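Flavoenzyme PA4991 (Pseudomonas aeruginosa PAO1, PDB 5EZ7) binds one FAD per subunit and probably works as an oxidoreductase of the DAO family, although its physiological substrate is unknown. Local coordinates at residues V257-H260 and Q266-W269; S46-G51 and A311-D316; G30-L35 and S369-L374. All blocks are in the same frame, centred on the assembly; numbering follows the deposited sequence.

Contact 1 of 3, residues V257-H260 and Q266-W269; sequences VTTH and QSVW
H260 and V268 pair across the antiparallel beta hairpin formed by strands 255-261 and 267-272, inside the large mixed sheet of this DAO-family enzyme. The short strand segments run nearly antiparallel, with axes 4.6 Å apart at closest approach. H260 N donates to V268 O at 2.7 Å, nearly straight (161° at the hydrogen) and in the carbonyl plane. The return bond, V268 N to H260 O at 2.9 Å, is more bent, and its donor stands above the carbonyl plane.

T259 and W269 form the neighbouring non-hydrogen-bonded pair, and their side chains lie side by side on the same face of the sheet. T259 OG1 sits at the edge of the indole, 3.0 Å from W269 CD1, while V257 CG1 comes over the face of the five-membered ring, 4.2 Å from its centroid and 20° off the normal. V257 holds CG1 anti to its own nitrogen (chi1 -173°), which turns this methyl toward the indole. V257 thus covers part of one indole face and T259 flanks its edge.

Further out, W269 NE1 is hydrogen-bonded to K240 O and T259 OG1 to L242 O, so both buried polar atoms have backbone acceptors. The other face carries H260 and V268; there the imidazole, which also meets the ring of W387, shares a hydrogen bond of 2.8 Å between H260 NE2 and T258 OG1.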
loop_
_atom_site.group_PDB
_atom_site.type_symbol
_atom_site.label_atom_id
_atom_site.label_comp_id
_atom_site.label_asym_id
_atom_site.label_seq_id
_atom_site.Cartn_x
_atom_site.Cartn_y
_atom_site.Cartn_z
ATOM N N VAL A 257 4.477 -4.303 -15.408
ATOM C CA VAL A 257 4.640 -5.690 -14.993
ATOM C C VAL A 257 5.427 -5.802 -13.693
ATOM O O VAL A 257 6.509 -5.259 -13.573
ATOM C CB VAL A 257 5.379 -6.552 -16.039
ATOM C CG1 VAL A 257 5.378 -8.032 -15.637
ATOM C CG2 VAL A 257 4.733 -6.415 -17.401
ATOM N N THR A 258 4.885 -6.566 -12.756
ATOM C CA THR A 258 5.657 -7.087 -11.620
ATOM C C THR A 258 5.521 -8.609 -11.555
ATOM O O THR A 258 4.500 -9.167 -11.966
ATOM C CB THR A 258 5.199 -6.412 -10.316
ATOM O OG1 THR A 258 3.752 -6.432 -10.219
ATOM C CG2 THR A 258 5.661 -4.954 -10.334
ATOM N N THR A 259 6.577 -9.290 -11.117
ATOM C CA THR A 259 6.580 -10.762 -10.992
ATOM C C THR A 259 6.497 -11.193 -9.520
ATOM O O THR A 259 7.265 -10.720 -8.694
ATOM C CB THR A 259 7.822 -11.378 -11.658
ATOM O OG1 THR A 259 7.831 -10.967 -13.015
ATOM C CG2 THR A 259 7.798 -12.956 -11.594
ATOM N N HIS A 260 5.598 -12.135 -9.236
ATOM C CA HIS A 260 5.341 -12.619 -7.883
ATOM C C HIS A 260 5.464 -14.162 -7.770
ATOM O O HIS A 260 4.619 -14.873 -8.274
ATOM C CB HIS A 260 3.977 -12.111 -7.442
ATOM C CG HIS A 260 3.818 -10.624 -7.633
ATOM N ND1 HIS A 260 4.111 -9.698 -6.644
ATOM C CD2 HIS A 260 3.457 -9.903 -8.721
ATOM C CE1 HIS A 260 3.927 -8.479 -7.112
ATOM N NE2 HIS A 260 3.534 -8.571 -8.369
ATOM N N GLN A 266 5.752 -21.788 -9.096
ATOM C CA GLN A 266 5.484 -21.021 -10.284
ATOM C C GLN A 266 5.600 -19.543 -9.922
ATOM O O GLN A 266 5.993 -19.213 -8.792
ATOM C CB GLN A 266 4.105 -21.388 -10.829
ATOM C CG GLN A 266 4.059 -22.819 -11.327
ATOM C CD GLN A 266 2.813 -23.177 -12.130
ATOM O OE1 GLN A 266 1.972 -22.333 -12.481
ATOM N NE2 GLN A 266 2.712 -24.453 -12.460
ATOM N N SER A 267 5.315 -18.682 -10.906
ATOM C CA SER A 267 5.308 -17.236 -10.763
ATOM C C SER A 267 4.055 -16.698 -11.308
ATOM O O SER A 267 3.370 -17.358 -12.077
ATOM C CB SER A 267 6.398 -16.583 -11.579
ATOM O OG SER A 267 7.609 -17.193 -11.298
ATOM N N VAL A 268 3.796 -15.453 -10.953
ATOM C CA VAL A 268 2.673 -14.742 -11.501
ATOM C C VAL A 268 3.173 -13.385 -11.968
ATOM O O VAL A 268 3.906 -12.707 -11.246
ATOM C CB VAL A 268 1.538 -14.552 -10.462
ATOM C CG1 VAL A 268 0.387 -13.747 -11.035
ATOM C CG2 VAL A 268 1.028 -15.910 -9.974
ATOM N N TRP A 269 2.781 -13.023 -13.183
ATOM C CA TRP A 269 2.971 -11.681 -13.707
ATOM C C TRP A 269 1.697 -10.913 -13.437
ATOM O O TRP A 269 0.632 -11.298 -13.903
ATOM C CB TRP A 269 3.186 -11.681 -15.237
ATOM C CG TRP A 269 4.564 -11.955 -15.716
ATOM C CD1 TRP A 269 5.717 -11.932 -14.987
ATOM C CD2 TRP A 269 4.948 -12.237 -17.069
ATOM N NE1 TRP A 269 6.792 -12.198 -15.797
ATOM C CE2 TRP A 269 6.346 -12.390 -17.082
ATOM C CE3 TRP A 269 4.237 -12.384 -18.279
ATOM C CZ2 TRP A 269 7.061 -12.687 -18.268
ATOM C CZ3 TRP A 269 4.946 -12.682 -19.455
ATOM C CH2 TRP A 269 6.340 -12.823 -19.433
#

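Contact 2 of 3, residues S46-G51 and A311-D316; sequences SVKSQG and ATLRVD. With FAD (flavin-adenine dinucleotide), chain B.
K48 lies across L313 and V315, joining a flavin-binding loop of this FAD-dependent DAO-family fold to strand 309-320, an outermost strand of its large mixed sheet. Its CB points toward that strand, and chi1 of -60° sets CG anti to the carbonyl carbon. From there the chain runs extended through CG to CD, the atom that makes the contact: K48 CD is 4.0 Å from V315 CG2 and 4.1 Å from L313 CD2. The lysine crosses the leucine at about a right angle, with no hydrogen bond between the segments, so only aliphatic carbons meet. At the CD-CE bond the otherwise extended chain turns (chi4 86°), and NZ leaves the strand to bond G44 O, in the same loop just before S46. The charged tip is therefore returned to its own loop while CD rests on the strand's side chains.

V315 has a second neighbour in the cofactor. Its CG1 branch reaches the dimethyl end of the isoalloxazine, with V315 CG1 3.8 Å from FAD C8M, while CG2 meets K48 CD and also borders C8M. The loop approaches the same cofactor through its backbone as well: Q50 N lies 3.1 Å from FAD N5. K48 O, hydrogen-bonded to Y270 OH, lies near FAD C7M.

At the N-terminal end of 46-51, S46 grips the FAD phosphate with both its backbone and its side chain. S49 supports this turn, since its OG and N both donate to S46 O. S46 OG receives the ribityl hydroxyl O4' and itself donates to FAD O1A at 2.7 Å.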
loop_
_atom_site.group_PDB
_atom_site.type_symbol
_atom_site.label_atom_id
_atom_site.label_comp_id
_atom_site.label_asym_id
_atom_site.label_seq_id
_atom_site.Cartn_x
_atom_site.Cartn_y
_atom_site.Cartn_z
ATOM N N SER A 46 -3.371 -2.459 -0.059
ATOM C CA SER A 46 -1.926 -2.685 0.123
ATOM C C SER A 46 -1.333 -3.978 -0.429
ATOM O O SER A 46 -0.352 -3.939 -1.159
ATOM C CB SER A 46 -1.554 -2.589 1.591
ATOM O OG SER A 46 -1.795 -1.275 1.989
ATOM N N VAL A 47 -1.902 -5.104 -0.056
ATOM C CA VAL A 47 -1.400 -6.403 -0.528
ATOM C C VAL A 47 -1.764 -6.601 -1.985
ATOM O O VAL A 47 -1.210 -7.483 -2.599
ATOM C CB VAL A 47 -1.911 -7.559 0.367
ATOM C CG1 VAL A 47 -1.505 -8.919 -0.107
ATOM C CG2 VAL A 47 -1.228 -7.460 1.701
ATOM N N LYS A 48 -2.712 -5.803 -2.505
ATOM C CA LYS A 48 -3.041 -5.799 -3.922
ATOM C C LYS A 48 -2.212 -4.828 -4.752
ATOM O O LYS A 48 -2.378 -4.772 -5.970
ATOM C CB LYS A 48 -4.525 -5.501 -4.132
ATOM C CG LYS A 48 -5.441 -6.513 -3.471
ATOM C CD LYS A 48 -6.873 -6.104 -3.754
ATOM C CE LYS A 48 -7.899 -7.110 -3.226
ATOM N NZ LYS A 48 -8.179 -6.794 -1.806
ATOM N N SER A 49 -1.315 -4.070 -4.130
ATOM C CA SER A 49 -0.474 -3.186 -4.903
ATOM C C SER A 49 0.577 -3.974 -5.681
ATOM O O SER A 49 0.746 -5.195 -5.491
ATOM C CB SER A 49 0.215 -2.125 -4.023
ATOM O OG SER A 49 1.096 -2.671 -3.054
ATOM N N GLN A 50 1.283 -3.266 -6.539
ATOM C CA GLN A 50 2.404 -3.854 -7.270
ATOM C C GLN A 50 3.704 -3.697 -6.481
ATOM O O GLN A 50 4.719 -4.242 -6.872
ATOM C CB GLN A 50 2.509 -3.266 -8.677
ATOM C CG GLN A 50 1.322 -3.638 -9.565
ATOM C CD GLN A 50 1.629 -3.535 -11.076
ATOM O OE1 GLN A 50 1.309 -2.545 -11.715
ATOM N NE2 GLN A 50 2.266 -4.558 -11.623
ATOM N N GLY A 51 3.675 -2.967 -5.364
ATOM C CA GLY A 51 4.805 -2.935 -4.423
ATOM C C GLY A 51 5.928 -2.040 -4.874
ATOM O O GLY A 51 7.023 -2.074 -4.304
ATOM N N ALA A 311 -6.385 -14.717 -14.684
ATOM C CA ALA A 311 -7.463 -14.169 -13.870
ATOM C C ALA A 311 -7.387 -12.647 -13.890
ATOM O O ALA A 311 -6.394 -12.071 -14.323
ATOM C CB ALA A 311 -7.323 -14.695 -12.446
ATOM N N THR A 312 -8.425 -11.978 -13.427
ATOM C CA THR A 312 -8.370 -10.542 -13.264
ATOM C C THR A 312 -8.847 -10.165 -11.881
ATOM O O THR A 312 -9.428 -10.987 -11.153
ATOM C CB THR A 312 -9.168 -9.798 -14.319
ATOM O OG1 THR A 312 -10.547 -9.793 -13.951
ATOM C CG2 THR A 312 -8.942 -10.425 -15.701
ATOM N N LEU A 313 -8.573 -8.918 -11.519
ATOM C CA LEU A 313 -8.918 -8.410 -10.224
ATOM C C LEU A 313 -9.402 -6.965 -10.332
ATOM O O LEU A 313 -8.696 -6.116 -10.888
ATOM C CB LEU A 313 -7.663 -8.463 -9.398
ATOM C CG LEU A 313 -7.745 -7.893 -7.993
ATOM C CD1 LEU A 313 -8.587 -8.819 -7.119
ATOM C CD2 LEU A 313 -6.353 -7.768 -7.455
ATOM N N ARG A 314 -10.604 -6.698 -9.803
ATOM C CA ARG A 314 -11.195 -5.363 -9.763
ATOM C C ARG A 314 -10.940 -4.826 -8.371
ATOM O O ARG A 314 -11.177 -5.526 -7.396
ATOM C CB ARG A 314 -12.685 -5.412 -10.074
ATOM C CG ARG A 314 -13.016 -6.342 -11.233
ATOM C CD ARG A 314 -14.429 -6.165 -11.799
ATOM N NE ARG A 314 -14.331 -5.067 -12.708
ATOM C CZ ARG A 314 -14.473 -5.064 -14.033
ATOM N NH1 ARG A 314 -14.870 -6.115 -14.725
ATOM N NH2 ARG A 314 -14.254 -3.915 -14.667
ATOM N N VAL A 315 -10.398 -3.621 -8.265
ATOM C CA VAL A 315 -10.195 -2.986 -6.966
ATOM C C VAL A 315 -10.191 -1.481 -7.131
ATOM O O VAL A 315 -9.698 -0.939 -8.127
ATOM C CB VAL A 315 -8.904 -3.477 -6.268
ATOM C CG1 VAL A 315 -7.686 -3.325 -7.145
ATOM C CG2 VAL A 315 -8.654 -2.775 -4.943
ATOM N N ASP A 316 -10.790 -0.816 -6.159
ATOM C CA ASP A 316 -10.872 0.658 -6.109
ATOM C C ASP A 316 -9.659 1.246 -5.398
ATOM O O ASP A 316 -9.250 0.737 -4.351
ATOM C CB ASP A 316 -12.089 1.088 -5.315
ATOM C CG ASP A 316 -13.375 0.840 -6.032
ATOM O OD1 ASP A 316 -13.363 0.756 -7.285
ATOM O OD2 ASP A 316 -14.413 0.768 -5.317
HETATM P PA FAD B . -5.574 0.047 2.619
HETATM O O1A FAD B . -4.419 -0.823 2.243
HETATM O O2A FAD B . -6.856 -0.003 1.836
HETATM O O5B FAD B . -5.869 -0.237 4.151
HETATM C C5B FAD B . -7.039 0.224 4.799
HETATM C C4B FAD B . -7.302 -0.755 5.923
HETATM O O4B FAD B . -8.361 -0.250 6.753
HETATM C C3B FAD B . -7.715 -2.129 5.388
HETATM O O3B FAD B . -6.859 -3.155 5.896
HETATM C C2B FAD B . -9.145 -2.276 5.873
HETATM O O2B FAD B . -9.539 -3.610 6.185
HETATM C C1B FAD B . -9.183 -1.348 7.090
HETATM N N9A FAD B . -10.527 -0.842 7.395
HETATM C C8A FAD B . -11.427 -0.378 6.510
HETATM N N7A FAD B . -12.550 -0.008 7.150
HETATM C C5A FAD B . -12.370 -0.223 8.458
HETATM C C6A FAD B . -13.184 -0.047 9.669
HETATM N N6A FAD B . -14.419 0.464 9.551
HETATM N N1A FAD B . -12.652 -0.384 10.855
HETATM C C2A FAD B . -11.408 -0.889 10.946
HETATM N N3A FAD B . -10.607 -1.083 9.878
HETATM C C4A FAD B . -11.036 -0.776 8.629
HETATM N N1 FAD B . 1.322 2.407 -4.717
HETATM C C2 FAD B . 2.653 2.409 -4.940
HETATM O O2 FAD B . 3.368 3.240 -4.332
HETATM N N3 FAD B . 3.240 1.550 -5.791
HETATM C C4 FAD B . 2.550 0.642 -6.476
HETATM O O4 FAD B . 3.118 -0.152 -7.251
HETATM C C4X FAD B . 1.097 0.577 -6.286
HETATM N N5 FAD B . 0.345 -0.318 -6.954
HETATM C C5X FAD B . -0.985 -0.377 -6.762
HETATM C C6 FAD B . -1.721 -1.327 -7.458
HETATM C C7 FAD B . -3.088 -1.424 -7.288
HETATM C C7M FAD B . -3.858 -2.469 -8.037
HETATM C C8 FAD B . -3.771 -0.517 -6.331
HETATM C C8M FAD B . -5.264 -0.581 -6.089
HETATM C C9 FAD B . -3.036 0.435 -5.648
HETATM C C9A FAD B . -1.659 0.552 -5.818
HETATM N N10 FAD B . -0.874 1.515 -5.123
HETATM C C10 FAD B . 0.510 1.538 -5.329
HETATM C "C1'" FAD B . -1.461 2.437 -4.165
HETATM C "C2'" FAD B . -1.459 1.764 -2.803
HETATM O "O2'" FAD B . -1.890 0.399 -2.890
HETATM C "C3'" FAD B . -2.321 2.537 -1.815
HETATM O "O3'" FAD B . -2.030 3.943 -1.950
HETATM C "C4'" FAD B . -2.037 2.095 -0.382
HETATM O "O4'" FAD B . -1.829 0.685 -0.294
HETATM C "C5'" FAD B . -3.179 2.457 0.547
HETATM O "O5'" FAD B . -2.794 2.166 1.898
HETATM P P FAD B . -3.870 2.354 3.064
HETATM O O1P FAD B . -3.335 1.701 4.311
HETATM O O2P FAD B . -4.230 3.796 3.068
HETATM O O3P FAD B . -5.161 1.597 2.488
#

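Contact 3 of 3, residues G30-L35 and S369-L374; sequences GYATVL and SEHAAL
V34 and L374 make the closely packed end of a contact between strand 33-37, in the parallel part of the Rossmann-type nucleotide-binding sheet, and the loop that follows helix 350-364. The touching parts run 42° apart, and no hydrogen bond links the segments. V34 CG2 and L374 CD2 are 4.0 Å apart, the side chains crossing obliquely. The other leucine methyl settles against the strand backbone, with L374 CD1 3.8 Å from T33 O. One branched tip thus spans two successive residues, one through its side chain and one through its carbonyl. L374 sets CG anti to its carbonyl carbon (chi1 -65°), and the chain beyond carries both methyls to the strand. V34 is buried and also packs on L11 and L173 of the flanking strands 10-13 and 172-174, whereas T33 directs its CB away from the loop and bonds N23 through OG1.

Ahead of the strand the contact thins. A32 and H371, both partly exposed, meet through one carbon-carbon approach, against the two that L374 makes with buried strand residues. Between H371 and L374, A372 and A373 are exposed and make no contact with 30-35, so the loop bows outward between its two touching points.

Polar bonds hold the imidazole at this looser end: H371 ND1 is bonded to S7 OG and H371 NE2 to D9 OD1. The same aspartate receives A32 N on its OD2, so one carboxylate positions both partners. What remains across the segments is A32 CB approaching H371 CD2 obliquely at 4.0 Å.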
loop_
_atom_site.group_PDB
_atom_site.type_symbol
_atom_site.label_atom_id
_atom_site.label_comp_id
_atom_site.label_asym_id
_atom_site.label_seq_id
_atom_site.Cartn_x
_atom_site.Cartn_y
_atom_site.Cartn_z
ATOM N N GLY A 30 8.288 6.261 21.067
ATOM C CA GLY A 30 7.880 6.142 22.492
ATOM C C GLY A 30 6.387 6.308 22.788
ATOM O O GLY A 30 5.996 6.355 23.947
ATOM N N TYR A 31 5.532 6.398 21.764
ATOM C CA TYR A 31 4.087 6.555 22.008
ATOM C C TYR A 31 3.481 5.198 22.237
ATOM O O TYR A 31 3.906 4.214 21.632
ATOM C CB TYR A 31 3.375 7.163 20.813
ATOM C CG TYR A 31 3.640 8.603 20.644
ATOM C CD1 TYR A 31 4.839 9.055 20.120
ATOM C CD2 TYR A 31 2.697 9.539 21.032
ATOM C CE1 TYR A 31 5.083 10.418 19.943
ATOM C CE2 TYR A 31 2.923 10.900 20.880
ATOM C CZ TYR A 31 4.116 11.338 20.343
ATOM O OH TYR A 31 4.334 12.680 20.217
ATOM N N ALA A 32 2.457 5.145 23.069
ATOM C CA ALA A 32 1.662 3.943 23.196
ATOM C C ALA A 32 0.517 4.040 22.171
ATOM O O ALA A 32 -0.053 5.110 21.970
ATOM C CB ALA A 32 1.122 3.843 24.622
ATOM N N THR A 33 0.182 2.935 21.534
ATOM C CA THR A 33 -0.824 2.900 20.472
ATOM C C THR A 33 -1.725 1.678 20.556
ATOM O O THR A 33 -1.359 0.659 21.144
ATOM C CB THR A 33 -0.166 2.852 19.083
ATOM O OG1 THR A 33 0.613 1.644 18.945
ATOM C CG2 THR A 33 0.695 4.027 18.852
ATOM N N VAL A 34 -2.914 1.807 19.982
ATOM C CA VAL A 34 -3.742 0.683 19.590
ATOM C C VAL A 34 -4.063 0.848 18.107
ATOM O O VAL A 34 -4.396 1.970 17.672
ATOM C CB VAL A 34 -5.050 0.664 20.405
ATOM C CG1 VAL A 34 -6.050 -0.345 19.857
ATOM C CG2 VAL A 34 -4.749 0.326 21.871
ATOM N N LEU A 35 -3.986 -0.249 17.342
ATOM C CA LEU A 35 -4.347 -0.234 15.924
ATOM C C LEU A 35 -5.464 -1.220 15.706
ATOM O O LEU A 35 -5.312 -2.420 15.956
ATOM C CB LEU A 35 -3.157 -0.585 15.045
ATOM C CG LEU A 35 -3.331 -0.345 13.535
ATOM C CD1 LEU A 35 -1.982 -0.327 12.804
ATOM C CD2 LEU A 35 -4.241 -1.373 12.867
ATOM N N SER A 369 2.140 9.778 27.221
ATOM C CA SER A 369 1.726 9.838 28.607
ATOM C C SER A 369 2.009 8.480 29.283
ATOM O O SER A 369 2.784 7.710 28.772
ATOM C CB SER A 369 0.248 10.179 28.688
ATOM O OG SER A 369 -0.127 10.182 30.047
ATOM N N GLU A 370 1.408 8.219 30.441
ATOM C CA GLU A 370 1.566 6.937 31.120
ATOM C C GLU A 370 0.235 6.171 31.075
ATOM O O GLU A 370 -0.822 6.734 31.342
ATOM C CB GLU A 370 2.085 7.153 32.558
ATOM C CG GLU A 370 3.042 6.057 33.063
ATOM C CD GLU A 370 4.374 5.953 32.274
ATOM O OE1 GLU A 370 4.585 4.954 31.511
ATOM O OE2 GLU A 370 5.220 6.877 32.412
ATOM N N HIS A 371 0.300 4.904 30.672
ATOM C CA HIS A 371 -0.867 4.035 30.537
ATOM C C HIS A 371 -0.547 2.639 31.023
ATOM O O HIS A 371 0.581 2.146 30.865
ATOM C CB HIS A 371 -1.285 3.877 29.084
ATOM C CG HIS A 371 -1.492 5.167 28.387
ATOM N ND1 HIS A 371 -2.632 5.927 28.554
ATOM C CD2 HIS A 371 -0.684 5.864 27.562
ATOM C CE1 HIS A 371 -2.517 7.040 27.868
ATOM N NE2 HIS A 371 -1.349 7.019 27.245
ATOM N N ALA A 372 -1.576 1.998 31.581
ATOM C CA ALA A 372 -1.537 0.581 31.966
ATOM C C ALA A 372 -1.147 -0.191 30.762
ATOM O O ALA A 372 -1.512 0.188 29.654
ATOM C CB ALA A 372 -2.922 0.116 32.411
ATOM N N ALA A 373 -0.428 -1.282 30.972
ATOM C CA ALA A 373 -0.121 -2.222 29.887
ATOM C C ALA A 373 -1.409 -2.744 29.231
ATOM O O ALA A 373 -2.454 -2.879 29.874
ATOM C CB ALA A 373 0.714 -3.378 30.418
ATOM N N LEU A 374 -1.344 -3.002 27.937
ATOM C CA LEU A 374 -2.506 -3.564 27.246
ATOM C C LEU A 374 -2.699 -5.006 27.710
ATOM O O LEU A 374 -1.707 -5.698 27.924
ATOM C CB LEU A 374 -2.297 -3.519 25.732
ATOM C CG LEU A 374 -2.213 -2.074 25.184
ATOM C CD1 LEU A 374 -1.643 -2.004 23.776
ATOM C CD2 LEU A 374 -3.563 -1.367 25.259
#

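How the contacts relate
Contact 1 is buried and contact 2 lies at the surface, yet both reach the large mixed sheet, with centres about 13 Å apart. They touch directly: T258 OG1 lies 2.8 Å from Q50 NE2, a probable hydrogen bond that ties the hairpin to the flavin-binding loop. Contact 3 belongs to a separate, Rossmann-type sheet of six strands; its centre is about 40 Å from that of contact 1 and about 33 Å from that of contact 2, and it is partly buried. Adjacent strands in contact 1 share backbone hydrogen bonds, whereas contacts 2 and 3, joining loop to strand over 260 and 334 residues, have none across their segments: contact 2 rests on aliphatic carbons, and contact 3 adds an imidazole carbon and a backbone carbonyl.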